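Local coordinates for hypothetical protein (Chromobacterium violaceum, PDB 2O3I), which is of unknown function but belongs to the family of S-methyl-thiohydantoin-desulfurase-like proteins, at residues A17-S22 with A354-P359; C293-Q298 with D318-F323. The protein carries 2 engineered substitutions. All blocks are in the same frame, centred on the assembly; numbering follows the deposited sequence.

Both contacts are buried and lie side by side, their centres about 8 Å apart, yet they join different parts of the fold. Contact 1 brings the end of helix 10-19, from the N-terminal family region, onto strand 352-358 of the C-terminal one. Contact 2 stays within the C-terminal region and joins strands 292-297 and 319-324 through their side chains. Strands 352-358 and 319-324 are neighbours in one antiparallel sheet: Ile356 N lies 2.6 Å from Ser321 O, and Ser321 OG lies 2.7 Å from Phe19 O. Neither contact has a hydrogen bond between its own segments. Contact 1 is purely aliphatic against phenyl, whereas contact 2 also takes in a tyrosine hydroxyl.

Contact 1: A17-S22 with A354-P359; sequences ACFFGS and AVIALP
Leu358 puts a single methyl, CD1, against two successive phenylalanines: it lies 3.9 Å from Phe19 CE2 and 3.9 Å from Phe20 CD1, oblique to both rings. Phe19 has CG anti to its backbone N (chi1 -176°), while Phe20 swings its CG beside the backbone N (chi1 -72°), and this difference brings both rings to the same leucine methyl. The Phe20 side chain crosses that of Leu358 at about a right angle. Further along, Ile356 CD1 comes to the edge of the Phe19 ring near its plane, 4.3 Å from Phe19 CZ. This is helix-on-sheet packing between the two family regions: the C-terminal end of helix 10-19 meets one face of strand 352-358, and helices 225-237 and 244-255 help enclose the same apolar layer through Leu232 and Met247. Arg228 adds a cation-pi contact to the Phe20 ring. As for polar links, Gly21 N is hydrogen-bonded to Cys18 O (3.0 Å) as the helix ends, and a type I turn from Phe19 to Ser22 follows on. Beyond it, Ser22 OG hydrogen-bonds to Ile320 N on the adjoining strand.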
loop_
_atom_site.group_PDB
_atom_site.type_symbol
_atom_site.label_atom_id
_atom_site.label_comp_id
_atom_site.label_asym_id
_atom_site.label_seq_id
_atom_site.Cartn_x
_atom_site.Cartn_y
_atom_site.Cartn_z
ATOM N N ALA A 17 4.284 -11.959 -29.422
ATOM C CA ALA A 17 3.931 -11.982 -28.003
ATOM C C ALA A 17 2.514 -11.471 -27.778
ATOM O O ALA A 17 1.825 -11.929 -26.862
ATOM C CB ALA A 17 4.932 -11.144 -27.185
ATOM N N CYS A 18 2.097 -10.516 -28.607
ATOM C CA CYS A 18 0.755 -9.950 -28.518
ATOM C C CYS A 18 -0.260 -11.056 -28.810
ATOM O O CYS A 18 -1.251 -11.207 -28.090
ATOM C CB CYS A 18 0.593 -8.801 -29.524
ATOM S SG CYS A 18 -1.078 -8.042 -29.579
ATOM N N PHE A 19 -0.013 -11.833 -29.861
ATOM C CA PHE A 19 -0.914 -12.921 -30.204
ATOM C C PHE A 19 -0.936 -13.977 -29.091
ATOM O O PHE A 19 -1.981 -14.549 -28.798
ATOM C CB PHE A 19 -0.508 -13.568 -31.535
ATOM C CG PHE A 19 -1.462 -14.638 -31.998
ATOM C CD1 PHE A 19 -2.708 -14.298 -32.516
ATOM C CD2 PHE A 19 -1.138 -15.987 -31.857
ATOM C CE1 PHE A 19 -3.621 -15.288 -32.881
ATOM C CE2 PHE A 19 -2.044 -16.980 -32.219
ATOM C CZ PHE A 19 -3.288 -16.631 -32.729
ATOM N N PHE A 20 0.211 -14.235 -28.465
ATOM C CA PHE A 20 0.263 -15.221 -27.385
ATOM C C PHE A 20 -0.182 -14.604 -26.054
ATOM O O PHE A 20 -0.172 -15.274 -25.017
ATOM C CB PHE A 20 1.686 -15.803 -27.231
ATOM C CG PHE A 20 2.091 -16.737 -28.351
ATOM C CD1 PHE A 20 1.363 -17.895 -28.607
ATOM C CD2 PHE A 20 3.193 -16.449 -29.158
ATOM C CE1 PHE A 20 1.717 -18.753 -29.654
ATOM C CE2 PHE A 20 3.556 -17.300 -30.206
ATOM C CZ PHE A 20 2.811 -18.456 -30.453
ATOM N N GLY A 21 -0.582 -13.337 -26.087
ATOM C CA GLY A 21 -1.012 -12.669 -24.871
ATOM C C GLY A 21 -2.474 -12.870 -24.496
ATOM O O GLY A 21 -2.927 -12.365 -23.465
ATOM N N SER A 22 -3.208 -13.613 -25.321
ATOM C CA SER A 22 -4.627 -13.882 -25.086
ATOM C C SER A 22 -5.416 -12.587 -24.833
ATOM O O SER A 22 -6.226 -12.511 -23.908
ATOM C CB SER A 22 -4.795 -14.839 -23.899
ATOM O OG SER A 22 -6.151 -15.238 -23.742
ATOM N N ALA A 354 -11.220 -12.918 -36.800
ATOM C CA ALA A 354 -11.541 -14.237 -36.283
ATOM C C ALA A 354 -11.100 -14.343 -34.831
ATOM O O ALA A 354 -10.302 -13.538 -34.348
ATOM C CB ALA A 354 -10.850 -15.304 -37.105
ATOM N N VAL A 355 -11.630 -15.345 -34.144
ATOM C CA VAL A 355 -11.286 -15.593 -32.756
ATOM C C VAL A 355 -10.682 -16.988 -32.704
ATOM O O VAL A 355 -11.319 -17.972 -33.099
ATOM C CB VAL A 355 -12.528 -15.536 -31.847
ATOM C CG1 VAL A 355 -12.122 -15.772 -30.396
ATOM C CG2 VAL A 355 -13.232 -14.185 -32.007
ATOM N N ILE A 356 -9.442 -17.064 -32.233
ATOM C CA ILE A 356 -8.731 -18.327 -32.136
ATOM C C ILE A 356 -8.432 -18.688 -30.689
ATOM O O ILE A 356 -8.057 -17.837 -29.886
ATOM C CB ILE A 356 -7.403 -18.275 -32.931
ATOM C CG1 ILE A 356 -7.708 -18.140 -34.425
ATOM C CG2 ILE A 356 -6.575 -19.535 -32.675
ATOM C CD1 ILE A 356 -6.479 -17.965 -35.308
ATOM N N ALA A 357 -8.622 -19.960 -30.361
ATOM C CA ALA A 357 -8.339 -20.440 -29.020
ATOM C C ALA A 357 -7.067 -21.272 -29.092
ATOM O O ALA A 357 -6.862 -22.036 -30.033
ATOM C CB ALA A 357 -9.499 -21.286 -28.500
ATOM N N LEU A 358 -6.201 -21.098 -28.107
ATOM C CA LEU A 358 -4.970 -21.859 -28.050
ATOM C C LEU A 358 -5.021 -22.701 -26.781
ATOM O O LEU A 358 -5.323 -22.200 -25.689
ATOM C CB LEU A 358 -3.755 -20.927 -28.014
ATOM C CG LEU A 358 -3.582 -19.916 -29.155
ATOM C CD1 LEU A 358 -2.376 -19.015 -28.859
ATOM C CD2 LEU A 358 -3.410 -20.648 -30.486
ATOM N N PRO A 359 -4.758 -24.003 -26.905
ATOM C CA PRO A 359 -4.795 -24.833 -25.703
ATOM C C PRO A 359 -3.764 -24.363 -24.680
ATOM O O PRO A 359 -2.612 -24.079 -25.021
ATOM C CB PRO A 359 -4.523 -26.239 -26.244
ATOM C CG PRO A 359 -3.790 -25.986 -27.544
ATOM C CD PRO A 359 -4.528 -24.814 -28.111
#

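Contact 2: C293-Q298 with D318-F323; sequences CTVLYQ and DAISYF
Val295 meets Ile320 and Tyr322 inside the antiparallel sheet of the C-terminal region, where strands 292-297 and 319-324 are not paired with each other. The former is the middle strand of an antiparallel meander, between 283-287 and 301-306; the latter pairs with 352-358. What joins them here is side chains, with Val295 and Ile320 the nearest residues at 8.2 Å between CA atoms. Val295 divides its two methyls. With CG1 anti to the backbone N (chi1 178°), that methyl packs 3.9 Å from Ile320 CG2. The other methyl, Val295 CG2, turned beside the backbone N, sits at the edge of the tyrosine ring near its plane, 4.1 Å from Tyr322 CE1. Ile320 offers its branch methyl CG2, which stands anti to the backbone N, and its side chain runs past Val295 in the opposite sense. Tyr322 does not start out aimed at segment 293-298; its CG lies beside the backbone N and anti to the carbonyl carbon (chi1 -48°), and the length of the ring carries the phenol end across to the valine, the two side chains approaching from opposite directions. Ser301 and Val284, from the strands flanking 292-297, also pack against the tyrosine. Tyr322 OH hydrogen-bonds to Asn334 ND2 and meets the valine carbons in van der Waals contact, 3.7 Å from Val295 CG1 and 3.9 Å from Val295 CB.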
loop_
_atom_site.group_PDB
_atom_site.type_symbol
_atom_site.label_atom_id
_atom_site.label_comp_id
_atom_site.label_asym_id
_atom_site.label_seq_id
_atom_site.Cartn_x
_atom_site.Cartn_y
_atom_site.Cartn_z
ATOM N N CYS A 293 -20.765 -13.444 -31.366
ATOM C CA CYS A 293 -19.736 -13.976 -30.493
ATOM C C CYS A 293 -19.272 -12.841 -29.598
ATOM O O CYS A 293 -18.973 -11.743 -30.072
ATOM C CB CYS A 293 -18.545 -14.503 -31.295
ATOM S SG CYS A 293 -17.154 -15.031 -30.252
ATOM N N THR A 294 -19.214 -13.108 -28.302
ATOM C CA THR A 294 -18.780 -12.100 -27.356
ATOM C C THR A 294 -17.575 -12.606 -26.579
ATOM O O THR A 294 -17.611 -13.682 -25.983
ATOM C CB THR A 294 -19.907 -11.749 -26.373
ATOM O OG1 THR A 294 -21.108 -11.476 -27.111
ATOM C CG2 THR A 294 -19.533 -10.527 -25.548
ATOM N N VAL A 295 -16.498 -11.835 -26.612
ATOM C CA VAL A 295 -15.291 -12.197 -25.891
ATOM C C VAL A 295 -15.213 -11.282 -24.668
ATOM O O VAL A 295 -15.133 -10.062 -24.802
ATOM C CB VAL A 295 -14.040 -12.016 -26.782
ATOM C CG1 VAL A 295 -12.776 -12.351 -25.998
ATOM C CG2 VAL A 295 -14.150 -12.909 -28.005
ATOM N N LEU A 296 -15.264 -11.874 -23.478
ATOM C CA LEU A 296 -15.212 -11.097 -22.246
ATOM C C LEU A 296 -13.777 -10.956 -21.764
ATOM O O LEU A 296 -13.009 -11.923 -21.776
ATOM C CB LEU A 296 -16.057 -11.769 -21.164
ATOM C CG LEU A 296 -17.506 -12.111 -21.522
ATOM C CD1 LEU A 296 -18.172 -12.755 -20.309
ATOM C CD2 LEU A 296 -18.264 -10.861 -21.954
ATOM N N TYR A 297 -13.415 -9.754 -21.324
ATOM C CA TYR A 297 -12.057 -9.521 -20.858
ATOM C C TYR A 297 -11.946 -8.528 -19.711
ATOM O O TYR A 297 -12.778 -7.638 -19.563
ATOM C CB TYR A 297 -11.192 -9.011 -22.014
ATOM C CG TYR A 297 -11.550 -7.614 -22.490
ATOM C CD1 TYR A 297 -12.564 -7.408 -23.431
ATOM C CD2 TYR A 297 -10.879 -6.496 -21.991
ATOM C CE1 TYR A 297 -12.898 -6.116 -23.866
ATOM C CE2 TYR A 297 -11.204 -5.205 -22.414
ATOM C CZ TYR A 297 -12.214 -5.023 -23.349
ATOM O OH TYR A 297 -12.544 -3.751 -23.754
ATOM N N GLN A 298 -10.915 -8.703 -18.892
ATOM C CA GLN A 298 -10.628 -7.780 -17.801
ATOM C C GLN A 298 -9.640 -6.895 -18.562
ATOM O O GLN A 298 -9.886 -5.712 -18.809
ATOM C CB GLN A 298 -9.944 -8.506 -16.660
ATOM N N ASP A 318 -7.120 -21.593 -21.440
ATOM C CA ASP A 318 -6.937 -21.535 -22.885
ATOM C C ASP A 318 -6.896 -20.080 -23.333
ATOM O O ASP A 318 -7.700 -19.256 -22.888
ATOM C CB ASP A 318 -8.067 -22.257 -23.631
ATOM C CG ASP A 318 -8.028 -23.763 -23.452
ATOM O OD1 ASP A 318 -6.956 -24.306 -23.107
ATOM O OD2 ASP A 318 -9.072 -24.407 -23.680
ATOM N N ALA A 319 -5.953 -19.766 -24.214
ATOM C CA ALA A 319 -5.827 -18.411 -24.722
ATOM C C ALA A 319 -6.898 -18.155 -25.778
ATOM O O ALA A 319 -7.320 -19.065 -26.491
ATOM C CB ALA A 319 -4.445 -18.199 -25.322
ATOM N N ILE A 320 -7.324 -16.901 -25.865
ATOM C CA ILE A 320 -8.329 -16.473 -26.823
ATOM C C ILE A 320 -7.683 -15.298 -27.518
ATOM O O ILE A 320 -7.323 -14.313 -26.868
ATOM C CB ILE A 320 -9.619 -16.043 -26.093
ATOM C CG1 ILE A 320 -10.270 -17.278 -25.466
ATOM C CG2 ILE A 320 -10.574 -15.353 -27.054
ATOM C CD1 ILE A 320 -11.322 -16.969 -24.410
ATOM N N SER A 321 -7.507 -15.408 -28.830
ATOM C CA SER A 321 -6.852 -14.345 -29.585
ATOM C C SER A 321 -7.524 -14.024 -30.906
ATOM O O SER A 321 -8.072 -14.901 -31.572
ATOM C CB SER A 321 -5.387 -14.710 -29.854
ATOM O OG SER A 321 -4.670 -14.828 -28.647
ATOM N N TYR A 322 -7.445 -12.758 -31.289
ATOM C CA TYR A 322 -8.045 -12.298 -32.528
ATOM C C TYR A 322 -7.055 -12.416 -33.677
ATOM O O TYR A 322 -5.834 -12.449 -33.475
ATOM C CB TYR A 322 -8.453 -10.825 -32.417
ATOM C CG TYR A 322 -9.223 -10.456 -31.173
ATOM C CD1 TYR A 322 -10.490 -10.984 -30.928
ATOM C CD2 TYR A 322 -8.677 -9.580 -30.234
ATOM C CE1 TYR A 322 -11.194 -10.649 -29.776
ATOM C CE2 TYR A 322 -9.370 -9.237 -29.081
ATOM C CZ TYR A 322 -10.625 -9.776 -28.856
ATOM O OH TYR A 322 -11.299 -9.467 -27.702
ATOM N N PHE A 323 -7.605 -12.498 -34.881
ATOM C CA PHE A 323 -6.807 -12.506 -36.087
ATOM C C PHE A 323 -7.591 -11.723 -37.126
ATOM O O PHE A 323 -8.669 -12.133 -37.562
ATOM C CB PHE A 323 -6.498 -13.910 -36.618
ATOM C CG PHE A 323 -5.544 -13.890 -37.786
ATOM C CD1 PHE A 323 -6.000 -13.621 -39.080
ATOM C CD2 PHE A 323 -4.168 -13.995 -37.574
ATOM C CE1 PHE A 323 -5.102 -13.446 -40.139
ATOM C CE2 PHE A 323 -3.259 -13.821 -38.632
ATOM C CZ PHE A 323 -3.729 -13.544 -39.912
#